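Local coordinates for T-lymphoma invasion and metastasis-inducing protein 2 (Mus musculus, PDB 3A8P) that activates Rac1 by promoting its exchange of GDP for GTP, the part here being the PHCCEx module needed for protein and membrane binding, at residues 223-228 with 232-237; 70-75 with 102-107; 114-119 with 202-207; 125-130 with 138-143. All coordinates share one frame; numbering follows the deposited sequence.

Interaction 1. Residues 223-228 with 232-237; sequences PSKLAL and GVLSVS
Leu228 meets the residues that follow its own helix, and its side chain shows how a helix end can be closed over by the chain leaving it. CB lies 3.6 Å from the carbonyl O of Val233 and 4.1 Å from CG of Leu234. With CG anti to the carbonyl carbon (chi1 -70°), the branch is carried past the emerging chain: CD2 stays 4.0 Å from Val233 O, and CD1 comes loosely to the carbonyl of Ser235. Beyond, Ser238, Phe239 and Leu242 of helix 236-245 receive the same side chain. The backbone makes the turn. Gly232 N closes the last turn on Leu228 O with a 3.0 Å hydrogen bond, and Val233 N adds a weak one to the same oxygen. Gly232 ends the helix as in an alpha-L type C-cap, taking the positive phi (113°) at which a side chain would jam against the preceding carbonyl. CG of Lys225 rests 3.6 Å from CD1 of Leu234, the two side chains crossing at a slant. Ser235 then opens the next helix as its N-cap; its N is bonded to Ser238 OG, which also binds Val233 O.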
loop_
_atom_site.group_PDB
_atom_site.type_symbol
_atom_site.label_atom_id
_atom_site.label_comp_id
_atom_site.label_asym_id
_atom_site.label_seq_id
_atom_site.Cartn_x
_atom_site.Cartn_y
_atom_site.Cartn_z
ATOM N N PRO A 223 -1.956 -1.742 -18.486
ATOM C CA PRO A 223 -0.499 -1.846 -18.385
ATOM C C PRO A 223 -0.090 -2.285 -16.979
ATOM O O PRO A 223 0.778 -3.137 -16.817
ATOM C CB PRO A 223 -0.029 -0.432 -18.715
ATOM C CG PRO A 223 -1.068 0.051 -19.666
ATOM C CD PRO A 223 -2.351 -0.426 -19.017
ATOM N N SER A 224 -0.720 -1.705 -15.961
ATOM C CA SER A 224 -0.390 -2.068 -14.587
ATOM C C SER A 224 -0.687 -3.540 -14.308
ATOM O O SER A 224 0.126 -4.248 -13.706
ATOM C CB SER A 224 -1.160 -1.189 -13.600
ATOM O OG SER A 224 -0.665 0.134 -13.612
ATOM N N LYS A 225 -1.848 -4.006 -14.750
ATOM C CA LYS A 225 -2.212 -5.392 -14.526
ATOM C C LYS A 225 -1.197 -6.338 -15.193
ATOM O O LYS A 225 -0.814 -7.362 -14.619
ATOM C CB LYS A 225 -3.630 -5.665 -15.047
ATOM C CG LYS A 225 -4.233 -6.907 -14.423
ATOM C CD LYS A 225 -5.420 -7.465 -15.193
ATOM C CE LYS A 225 -6.686 -6.689 -14.949
ATOM N NZ LYS A 225 -7.862 -7.496 -15.401
ATOM N N LEU A 226 -0.753 -5.997 -16.399
ATOM C CA LEU A 226 0.231 -6.826 -17.092
ATOM C C LEU A 226 1.548 -6.866 -16.328
ATOM O O LEU A 226 2.175 -7.916 -16.211
ATOM C CB LEU A 226 0.481 -6.303 -18.512
ATOM C CG LEU A 226 -0.506 -6.741 -19.600
ATOM C CD1 LEU A 226 -1.934 -6.386 -19.208
ATOM C CD2 LEU A 226 -0.128 -6.068 -20.910
ATOM N N ALA A 227 1.970 -5.718 -15.811
ATOM C CA ALA A 227 3.217 -5.661 -15.066
ATOM C C ALA A 227 3.095 -6.490 -13.791
ATOM O O ALA A 227 4.006 -7.248 -13.442
ATOM C CB ALA A 227 3.570 -4.216 -14.733
ATOM N N LEU A 228 1.969 -6.355 -13.096
ATOM C CA LEU A 228 1.773 -7.114 -11.872
ATOM C C LEU A 228 1.706 -8.589 -12.224
ATOM O O LEU A 228 2.187 -9.439 -11.473
ATOM C CB LEU A 228 0.498 -6.655 -11.139
ATOM C CG LEU A 228 0.638 -5.250 -10.525
ATOM C CD1 LEU A 228 -0.581 -4.903 -9.717
ATOM C CD2 LEU A 228 1.882 -5.190 -9.645
ATOM N N GLY A 232 4.041 -11.711 -10.830
ATOM C CA GLY A 232 3.587 -12.974 -10.284
ATOM C C GLY A 232 2.632 -12.759 -9.126
ATOM O O GLY A 232 2.105 -13.710 -8.558
ATOM N N VAL A 233 2.411 -11.500 -8.770
ATOM C CA VAL A 233 1.501 -11.161 -7.675
ATOM C C VAL A 233 0.570 -10.026 -8.091
ATOM O O VAL A 233 1.026 -8.934 -8.435
ATOM C CB VAL A 233 2.270 -10.710 -6.407
ATOM C CG1 VAL A 233 1.286 -10.433 -5.275
ATOM C CG2 VAL A 233 3.274 -11.772 -5.991
ATOM N N LEU A 234 -0.733 -10.288 -8.074
ATOM C CA LEU A 234 -1.702 -9.260 -8.429
ATOM C C LEU A 234 -2.647 -9.037 -7.253
ATOM O O LEU A 234 -3.563 -9.817 -7.025
ATOM C CB LEU A 234 -2.515 -9.667 -9.658
ATOM C CG LEU A 234 -3.138 -8.514 -10.460
ATOM C CD1 LEU A 234 -3.963 -9.090 -11.602
ATOM C CD2 LEU A 234 -3.999 -7.633 -9.572
ATOM N N SER A 235 -2.419 -7.964 -6.511
ATOM C CA SER A 235 -3.260 -7.649 -5.367
ATOM C C SER A 235 -3.110 -6.178 -5.016
ATOM O O SER A 235 -2.336 -5.447 -5.638
ATOM C CB SER A 235 -2.853 -8.498 -4.160
ATOM O OG SER A 235 -1.542 -8.163 -3.737
ATOM N N VAL A 236 -3.853 -5.750 -4.004
ATOM C CA VAL A 236 -3.770 -4.372 -3.555
ATOM C C VAL A 236 -2.332 -4.056 -3.127
ATOM O O VAL A 236 -1.797 -3.000 -3.454
ATOM C CB VAL A 236 -4.740 -4.130 -2.367
ATOM C CG1 VAL A 236 -4.348 -2.866 -1.610
ATOM C CG2 VAL A 236 -6.170 -3.997 -2.894
ATOM N N SER A 237 -1.707 -4.984 -2.408
ATOM C CA SER A 237 -0.338 -4.791 -1.920
ATOM C C SER A 237 0.692 -4.610 -3.041
ATOM O O SER A 237 1.545 -3.717 -2.965
ATOM C CB SER A 237 0.084 -5.973 -1.029
ATOM O OG SER A 237 -0.804 -6.142 0.070
#

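Interaction 2. Residues 70-75 with 102-107; sequences CALFAE and YLFQAT
Backbone hydrogen bonds set the stage for Leu72 and Tyr102: the former is paired with Leu51, the latter with Leu94, so each is fixed in a different part of the sheet before their side chains meet. Their CA atoms remain 9.8 Å apart, a distance bridged by side chains, not by backbone pairing. CD1 of Leu72 sits over the middle of the Tyr102 ring, 3.7 Å from the centroid and only 11° off the ring normal, a well-centred CH-pi contact. CG of Leu72 follows, 4.1 Å from Tyr102 CE2. Placing CG anti to the backbone N (chi1 -157°) is what lets the leucine reach across in this way. This is the interior of a PH domain, a sandwich of two layers in a strongly bent antiparallel sheet: strand 70-73 is paired with 50-54 in one, while 101-105, in the other, lies between 91-95 and 11-26. A serine in place of Tyr102 would probably leave CD1 of Leu72 without the aromatic face it lies on and open a gap between the two strands. Leu72 CD1 also lies at the edge of the Phe104 ring, 4.0 Å from CZ and near its plane. Phe104 is itself held among aromatic neighbours: its ring meets those of Phe92 and Phe19, and its side chain touches Phe53. Leu94, on strand 91-95, packs against Leu72, Tyr102 and Phe104 alike.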
loop_
_atom_site.group_PDB
_atom_site.type_symbol
_atom_site.label_atom_id
_atom_site.label_comp_id
_atom_site.label_asym_id
_atom_site.label_seq_id
_atom_site.Cartn_x
_atom_site.Cartn_y
_atom_site.Cartn_z
ATOM N N CYS A 70 16.608 -6.347 13.072
ATOM C CA CYS A 70 16.238 -5.477 11.960
ATOM C C CYS A 70 14.998 -4.655 12.278
ATOM O O CYS A 70 14.281 -4.930 13.243
ATOM C CB CYS A 70 15.984 -6.307 10.702
ATOM S SG CYS A 70 14.664 -7.514 10.913
ATOM N N ALA A 71 14.749 -3.648 11.448
ATOM C CA ALA A 71 13.610 -2.769 11.635
ATOM C C ALA A 71 12.887 -2.509 10.323
ATOM O O ALA A 71 13.490 -2.518 9.253
ATOM C CB ALA A 71 14.075 -1.448 12.238
ATOM N N LEU A 72 11.588 -2.270 10.415
ATOM C CA LEU A 72 10.786 -1.988 9.238
ATOM C C LEU A 72 10.075 -0.656 9.490
ATOM O O LEU A 72 9.254 -0.543 10.403
ATOM C CB LEU A 72 9.784 -3.125 9.022
ATOM C CG LEU A 72 9.202 -3.347 7.625
ATOM C CD1 LEU A 72 8.641 -4.768 7.540
ATOM C CD2 LEU A 72 8.125 -2.300 7.326
ATOM N N PHE A 73 10.421 0.360 8.701
ATOM C CA PHE A 73 9.823 1.688 8.834
ATOM C C PHE A 73 8.557 1.691 7.996
ATOM O O PHE A 73 8.601 1.775 6.772
ATOM C CB PHE A 73 10.832 2.746 8.370
ATOM C CG PHE A 73 12.112 2.720 9.165
ATOM C CD1 PHE A 73 12.160 3.268 10.445
ATOM C CD2 PHE A 73 13.230 2.042 8.691
ATOM C CE1 PHE A 73 13.293 3.136 11.240
ATOM C CE2 PHE A 73 14.369 1.905 9.483
ATOM C CZ PHE A 73 14.395 2.452 10.759
ATOM N N ALA A 74 7.426 1.599 8.683
ATOM C CA ALA A 74 6.125 1.504 8.039
ATOM C C ALA A 74 5.358 2.783 7.726
ATOM O O ALA A 74 4.161 2.715 7.441
ATOM C CB ALA A 74 5.242 0.575 8.857
ATOM N N GLU A 75 6.015 3.938 7.774
ATOM C CA GLU A 75 5.314 5.184 7.467
ATOM C C GLU A 75 4.548 5.043 6.153
ATOM O O GLU A 75 5.054 4.469 5.194
ATOM C CB GLU A 75 6.301 6.356 7.364
ATOM C CG GLU A 75 5.699 7.605 6.728
ATOM C CD GLU A 75 6.505 8.872 7.000
ATOM O OE1 GLU A 75 7.756 8.794 7.044
ATOM O OE2 GLU A 75 5.881 9.949 7.153
ATOM N N TYR A 102 5.634 -7.222 2.293
ATOM C CA TYR A 102 5.999 -8.216 3.299
ATOM C C TYR A 102 4.809 -9.046 3.757
ATOM O O TYR A 102 3.672 -8.576 3.760
ATOM C CB TYR A 102 6.581 -7.518 4.530
ATOM C CG TYR A 102 7.745 -6.602 4.236
ATOM C CD1 TYR A 102 9.047 -7.094 4.167
ATOM C CD2 TYR A 102 7.538 -5.245 4.009
ATOM C CE1 TYR A 102 10.120 -6.252 3.882
ATOM C CE2 TYR A 102 8.597 -4.400 3.718
ATOM C CZ TYR A 102 9.885 -4.907 3.656
ATOM O OH TYR A 102 10.932 -4.062 3.358
ATOM N N LEU A 103 5.089 -10.282 4.153
ATOM C CA LEU A 103 4.064 -11.171 4.660
ATOM C C LEU A 103 4.331 -11.402 6.139
ATOM O O LEU A 103 5.483 -11.436 6.572
ATOM C CB LEU A 103 4.087 -12.507 3.920
ATOM C CG LEU A 103 3.575 -12.482 2.478
ATOM C CD1 LEU A 103 3.619 -13.896 1.914
ATOM C CD2 LEU A 103 2.157 -11.928 2.427
ATOM N N PHE A 104 3.255 -11.535 6.902
ATOM C CA PHE A 104 3.312 -11.787 8.336
ATOM C C PHE A 104 2.236 -12.815 8.673
ATOM O O PHE A 104 1.215 -12.901 7.992
ATOM C CB PHE A 104 2.993 -10.516 9.138
ATOM C CG PHE A 104 4.056 -9.462 9.084
ATOM C CD1 PHE A 104 5.157 -9.523 9.932
ATOM C CD2 PHE A 104 3.946 -8.389 8.205
ATOM C CE1 PHE A 104 6.133 -8.530 9.910
ATOM C CE2 PHE A 104 4.916 -7.389 8.172
ATOM C CZ PHE A 104 6.011 -7.459 9.026
ATOM N N GLN A 105 2.462 -13.600 9.718
ATOM C CA GLN A 105 1.458 -14.554 10.149
ATOM C C GLN A 105 1.242 -14.331 11.631
ATOM O O GLN A 105 2.151 -14.545 12.436
ATOM C CB GLN A 105 1.891 -15.999 9.911
ATOM C CG GLN A 105 0.933 -16.990 10.591
ATOM C CD GLN A 105 1.287 -18.443 10.344
ATOM O OE1 GLN A 105 2.456 -18.800 10.252
ATOM N NE2 GLN A 105 0.269 -19.294 10.254
ATOM N N ALA A 106 0.046 -13.874 11.983
ATOM C CA ALA A 106 -0.304 -13.614 13.366
ATOM C C ALA A 106 -0.585 -14.941 14.065
ATOM O O ALA A 106 -0.456 -16.002 13.458
ATOM C CB ALA A 106 -1.518 -12.719 13.430
ATOM N N THR A 107 -0.982 -14.882 15.330
ATOM C CA THR A 107 -1.248 -16.100 16.095
ATOM C C THR A 107 -2.721 -16.488 16.076
ATOM O O THR A 107 -3.088 -17.573 16.522
ATOM C CB THR A 107 -0.812 -15.946 17.560
ATOM O OG1 THR A 107 -1.660 -14.992 18.212
ATOM C CG2 THR A 107 0.631 -15.464 17.636
#

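Interaction 3. Residues 114-119 with 202-207; sequences NWVTAI and LASLQG
Thr117 and Ser204 are the nearest pair where two helices come close, their CA atoms 5.0 Å apart, and the contact illustrates how small residues permit a close approach mediated partly by water. The polar link is indirect. A single water donates to Thr117 OG1 over 2.7 Å and is hydrogen-bonded to Ser204 OG at 2.6 Å, while the two hydroxyls themselves are too distant to bond. Each hydroxyl has a further partner: Thr117 OG1 is bonded to the carbonyl of Glu113 in its own helix, and Ser204 OG to ND1 of His120, with a weak bond to Cys200 O besides. The serine hydroxyl is therefore gripped from both helices as well as by the water.

Van der Waals packing makes up the remainder. The threonine's CG2, anti to the backbone N (chi1 of OG1 -63°), touches Ser204 O at 3.6 Å, leaving OG1 to bond Glu113 O and the water. Ser204 OG lies 3.8 Å from Thr117 CA, and Val116 borders it more loosely. Leu210 covers Val116 and Ser204 from the following loop.

Helix 109-130, which closes the PH fold, thus meets the end of helix 171-206 of the CC-Ex region. On helix 109-130, Trp115 and Ala118 pack on strand 11-26 and Val116 on strand 78-81, while Leu202 rests against helix 136-165.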
loop_
_atom_site.group_PDB
_atom_site.type_symbol
_atom_site.label_atom_id
_atom_site.label_comp_id
_atom_site.label_asym_id
_atom_site.label_seq_id
_atom_site.Cartn_x
_atom_site.Cartn_y
_atom_site.Cartn_z
ATOM N N ASN A 114 -5.757 -7.073 15.415
ATOM C CA ASN A 114 -5.121 -6.143 16.331
ATOM C C ASN A 114 -3.871 -5.517 15.702
ATOM O O ASN A 114 -3.606 -4.329 15.902
ATOM C CB ASN A 114 -4.762 -6.839 17.652
ATOM C CG ASN A 114 -5.988 -7.175 18.486
ATOM O OD1 ASN A 114 -7.036 -6.555 18.336
ATOM N ND2 ASN A 114 -5.854 -8.147 19.382
ATOM N N TRP A 115 -3.114 -6.317 14.947
ATOM C CA TRP A 115 -1.900 -5.841 14.279
ATOM C C TRP A 115 -2.235 -4.846 13.176
ATOM O O TRP A 115 -1.602 -3.791 13.055
ATOM C CB TRP A 115 -1.124 -7.010 13.668
ATOM C CG TRP A 115 -0.152 -7.649 14.619
ATOM C CD1 TRP A 115 -0.261 -8.872 15.209
ATOM C CD2 TRP A 115 1.078 -7.078 15.095
ATOM N NE1 TRP A 115 0.825 -9.103 16.026
ATOM C CE2 TRP A 115 1.662 -8.020 15.974
ATOM C CE3 TRP A 115 1.740 -5.862 14.862
ATOM C CZ2 TRP A 115 2.883 -7.786 16.624
ATOM C CZ3 TRP A 115 2.958 -5.627 15.509
ATOM C CH2 TRP A 115 3.514 -6.589 16.381
ATOM N N VAL A 116 -3.227 -5.194 12.365
ATOM C CA VAL A 116 -3.649 -4.325 11.280
ATOM C C VAL A 116 -4.110 -2.988 11.850
ATOM O O VAL A 116 -3.722 -1.933 11.359
ATOM C CB VAL A 116 -4.805 -4.965 10.461
ATOM C CG1 VAL A 116 -5.441 -3.925 9.532
ATOM C CG2 VAL A 116 -4.267 -6.116 9.645
ATOM N N THR A 117 -4.934 -3.042 12.893
ATOM C CA THR A 117 -5.444 -1.832 13.523
ATOM C C THR A 117 -4.295 -0.989 14.079
ATOM O O THR A 117 -4.250 0.231 13.892
ATOM C CB THR A 117 -6.422 -2.181 14.674
ATOM O OG1 THR A 117 -7.566 -2.862 14.141
ATOM C CG2 THR A 117 -6.881 -0.910 15.411
ATOM N N ALA A 118 -3.365 -1.655 14.759
ATOM C CA ALA A 118 -2.211 -0.991 15.356
ATOM C C ALA A 118 -1.341 -0.277 14.312
ATOM O O ALA A 118 -1.027 0.902 14.459
ATOM C CB ALA A 118 -1.363 -2.021 16.149
ATOM N N ILE A 119 -0.966 -0.986 13.254
ATOM C CA ILE A 119 -0.120 -0.398 12.220
ATOM C C ILE A 119 -0.808 0.765 11.514
ATOM O O ILE A 119 -0.203 1.820 11.305
ATOM C CB ILE A 119 0.312 -1.474 11.201
ATOM C CG1 ILE A 119 1.238 -2.474 11.905
ATOM C CG2 ILE A 119 1.016 -0.828 10.002
ATOM C CD1 ILE A 119 1.525 -3.734 11.118
ATOM N N LEU A 202 -8.921 5.432 8.340
ATOM C CA LEU A 202 -10.192 5.799 8.957
ATOM C C LEU A 202 -10.916 4.594 9.556
ATOM O O LEU A 202 -11.435 4.664 10.667
ATOM C CB LEU A 202 -11.108 6.473 7.933
ATOM C CG LEU A 202 -10.932 7.983 7.748
ATOM C CD1 LEU A 202 -11.582 8.430 6.435
ATOM C CD2 LEU A 202 -11.549 8.717 8.947
ATOM N N ALA A 203 -10.955 3.489 8.820
ATOM C CA ALA A 203 -11.642 2.309 9.307
ATOM C C ALA A 203 -10.967 1.772 10.559
ATOM O O ALA A 203 -11.643 1.393 11.512
ATOM C CB ALA A 203 -11.685 1.235 8.231
ATOM N N SER A 204 -9.638 1.752 10.562
ATOM C CA SER A 204 -8.913 1.242 11.713
ATOM C C SER A 204 -9.053 2.124 12.942
ATOM O O SER A 204 -9.015 1.628 14.060
ATOM C CB SER A 204 -7.431 1.034 11.373
ATOM O OG SER A 204 -7.253 -0.167 10.629
ATOM N N LEU A 205 -9.214 3.429 12.743
ATOM C CA LEU A 205 -9.376 4.334 13.875
ATOM C C LEU A 205 -10.806 4.327 14.416
ATOM O O LEU A 205 -11.025 4.620 15.589
ATOM C CB LEU A 205 -9.014 5.770 13.488
ATOM C CG LEU A 205 -7.547 6.173 13.338
ATOM C CD1 LEU A 205 -7.474 7.668 13.094
ATOM C CD2 LEU A 205 -6.768 5.806 14.589
ATOM N N GLN A 206 -11.776 3.986 13.570
ATOM C CA GLN A 206 -13.179 3.985 13.981
ATOM C C GLN A 206 -13.799 2.604 14.198
ATOM O O GLN A 206 -15.000 2.496 14.439
ATOM C CB GLN A 206 -14.013 4.744 12.949
ATOM C CG GLN A 206 -13.559 6.174 12.705
ATOM C CD GLN A 206 -14.394 6.871 11.645
ATOM O OE1 GLN A 206 -14.517 6.386 10.521
ATOM N NE2 GLN A 206 -14.975 8.013 12.001
ATOM N N GLY A 207 -12.990 1.554 14.109
ATOM C CA GLY A 207 -13.504 0.209 14.305
ATOM C C GLY A 207 -14.416 -0.308 13.200
ATOM O O GLY A 207 -15.177 -1.257 13.415
HETATM O O HOH W 1 -8.492 -2.253 11.635
#

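Interaction 4. Residues 125-130 with 138-143; sequences SLFAKK and RLLKSQ
The Phe127 ring is the centre of this contact, reaching from helix 109-130 into a group of side chains from helix 136-165. Leu139 CD2 lies 3.8 Å from CD2 of Phe127, and Leu140 CD2 approaches the same ring atom at 4.0 Å; both methyls come at a slant to the ring. At the far end, CZ of Phe127 is met by Gln143: NE2 is 3.3 Å away near the ring plane, and CG stands in that plane at the edge. The amide is turned 32° from the ring, so the two flat groups neither stack nor stand upright on each other. A bend at chi2 (-68°) folds the glutamine so that its amide and CG both border the ring tip. Beside the ring, Leu139 CD2 also nestles against Ala128, 3.4 Å from its CA, a closeness eased by the small alanine side chain. The two consecutive helices pack nearly crosswise, the axes of segments 125-130 and 138-143 being 10.5 Å apart and inclined at 82°; the C-terminal helix of the PH fold is followed, after a short turn, by helix 136-165. An alanine in place of Phe127 would probably open a gap between Leu139, Leu140 and Gln143 and set the glutamine amide free to turn. Further out, His131 meets the Phe127 ring, donates through ND1 to the carbonyl O of Phe127, and touches Leu139. Helix 171-206 also packs here, Met198 on Leu140 and Gln143, and Tyr201 and Leu202 on Leu140.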
loop_
_atom_site.group_PDB
_atom_site.type_symbol
_atom_site.label_atom_id
_atom_site.label_comp_id
_atom_site.label_asym_id
_atom_site.label_seq_id
_atom_site.Cartn_x
_atom_site.Cartn_y
_atom_site.Cartn_z
ATOM N N SER A 125 -1.552 8.345 12.609
ATOM C CA SER A 125 -1.021 9.261 13.598
ATOM C C SER A 125 0.131 10.077 13.014
ATOM O O SER A 125 0.123 11.305 13.080
ATOM C CB SER A 125 -0.550 8.473 14.820
ATOM O OG SER A 125 -0.025 9.337 15.803
ATOM N N LEU A 126 1.116 9.391 12.439
ATOM C CA LEU A 126 2.269 10.062 11.842
ATOM C C LEU A 126 1.805 10.984 10.717
ATOM O O LEU A 126 2.270 12.125 10.594
ATOM C CB LEU A 126 3.263 9.029 11.299
ATOM C CG LEU A 126 4.584 9.577 10.752
ATOM C CD1 LEU A 126 5.286 10.376 11.841
ATOM C CD2 LEU A 126 5.468 8.439 10.272
ATOM N N PHE A 127 0.874 10.488 9.909
ATOM C CA PHE A 127 0.323 11.253 8.798
ATOM C C PHE A 127 -0.241 12.589 9.306
ATOM O O PHE A 127 0.062 13.652 8.759
ATOM C CB PHE A 127 -0.785 10.444 8.116
ATOM C CG PHE A 127 -1.389 11.123 6.919
ATOM C CD1 PHE A 127 -0.702 11.175 5.710
ATOM C CD2 PHE A 127 -2.647 11.709 7.000
ATOM C CE1 PHE A 127 -1.267 11.799 4.597
ATOM C CE2 PHE A 127 -3.218 12.339 5.894
ATOM C CZ PHE A 127 -2.530 12.384 4.690
ATOM N N ALA A 128 -1.068 12.528 10.346
ATOM C CA ALA A 128 -1.659 13.734 10.917
ATOM C C ALA A 128 -0.578 14.647 11.491
ATOM O O ALA A 128 -0.660 15.871 11.384
ATOM C CB ALA A 128 -2.659 13.365 12.006
ATOM N N LYS A 129 0.434 14.039 12.099
ATOM C CA LYS A 129 1.528 14.788 12.696
ATOM C C LYS A 129 2.292 15.569 11.621
ATOM O O LYS A 129 2.695 16.714 11.842
ATOM C CB LYS A 129 2.466 13.830 13.432
ATOM C CG LYS A 129 3.382 14.494 14.437
ATOM C CD LYS A 129 4.133 13.461 15.271
ATOM C CE LYS A 129 5.176 12.721 14.447
ATOM N NZ LYS A 129 6.250 13.637 13.939
ATOM N N LYS A 130 2.479 14.952 10.457
ATOM C CA LYS A 130 3.183 15.610 9.362
ATOM C C LYS A 130 2.383 16.780 8.803
ATOM O O LYS A 130 2.959 17.754 8.319
ATOM C CB LYS A 130 3.493 14.615 8.238
ATOM C CG LYS A 130 4.513 13.554 8.620
ATOM C CD LYS A 130 4.961 12.742 7.411
ATOM C CE LYS A 130 5.746 13.602 6.426
ATOM N NZ LYS A 130 6.263 12.817 5.262
ATOM N N ARG A 138 -10.636 13.986 11.063
ATOM C CA ARG A 138 -11.053 15.095 10.207
ATOM C C ARG A 138 -10.084 15.286 9.047
ATOM O O ARG A 138 -10.499 15.592 7.934
ATOM C CB ARG A 138 -11.134 16.391 11.015
ATOM C CG ARG A 138 -11.662 17.575 10.231
ATOM C CD ARG A 138 -11.577 18.842 11.067
ATOM N NE ARG A 138 -12.255 19.972 10.435
ATOM C CZ ARG A 138 -12.255 21.209 10.922
ATOM N NH1 ARG A 138 -11.609 21.482 12.050
ATOM N NH2 ARG A 138 -12.906 22.174 10.285
ATOM N N LEU A 139 -8.791 15.124 9.315
ATOM C CA LEU A 139 -7.785 15.264 8.270
ATOM C C LEU A 139 -7.992 14.155 7.226
ATOM O O LEU A 139 -7.975 14.410 6.024
ATOM C CB LEU A 139 -6.377 15.167 8.870
ATOM C CG LEU A 139 -5.221 15.001 7.869
ATOM C CD1 LEU A 139 -5.168 16.198 6.921
ATOM C CD2 LEU A 139 -3.909 14.851 8.622
ATOM N N LEU A 140 -8.210 12.930 7.699
ATOM C CA LEU A 140 -8.422 11.790 6.817
ATOM C C LEU A 140 -9.646 11.982 5.935
ATOM O O LEU A 140 -9.602 11.714 4.733
ATOM C CB LEU A 140 -8.575 10.505 7.632
ATOM C CG LEU A 140 -7.354 10.066 8.434
ATOM C CD1 LEU A 140 -7.663 8.738 9.131
ATOM C CD2 LEU A 140 -6.155 9.923 7.516
ATOM N N LYS A 141 -10.738 12.445 6.535
ATOM C CA LYS A 141 -11.963 12.675 5.787
ATOM C C LYS A 141 -11.768 13.792 4.773
ATOM O O LYS A 141 -12.254 13.713 3.641
ATOM C CB LYS A 141 -13.112 13.014 6.735
ATOM C CG LYS A 141 -13.594 11.816 7.521
ATOM C CD LYS A 141 -14.809 12.148 8.363
ATOM C CE LYS A 141 -15.363 10.896 9.014
ATOM N NZ LYS A 141 -16.559 11.189 9.850
ATOM N N SER A 142 -11.048 14.828 5.180
ATOM C CA SER A 142 -10.783 15.947 4.294
ATOM C C SER A 142 -9.973 15.435 3.099
ATOM O O SER A 142 -10.210 15.830 1.960
ATOM C CB SER A 142 -10.002 17.033 5.040
ATOM O OG SER A 142 -9.781 18.160 4.209
ATOM N N GLN A 143 -9.022 14.549 3.368
ATOM C CA GLN A 143 -8.195 13.980 2.316
ATOM C C GLN A 143 -9.019 13.161 1.322
ATOM O O GLN A 143 -8.857 13.313 0.111
ATOM C CB GLN A 143 -7.103 13.094 2.915
ATOM C CG GLN A 143 -5.941 13.849 3.525
ATOM C CD GLN A 143 -5.110 14.565 2.486
ATOM O OE1 GLN A 143 -5.517 15.591 1.950
ATOM N NE2 GLN A 143 -3.937 14.023 2.192
#

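Burial and chemistry change together across the four contacts. Interactions 2 and 4 are buried and essentially apolar, built round an aromatic ring, one inside the PH sheet and the other between helices. Interaction 3 is partly buried and uses a water. Interaction 1 lies at the surface and depends on backbone bonds at a helix end; it is the most remote from interaction 4, with centres 28 Å apart. Interactions 3 and 4 share helix 109-130 and touch directly, Leu205 meeting Leu140, so that helices 109-130, 136-165 and 171-206 form one junction. Interaction 2 reaches interaction 4 through Glu75, which packs on Leu126 and makes a long, weak ion pair with Lys130.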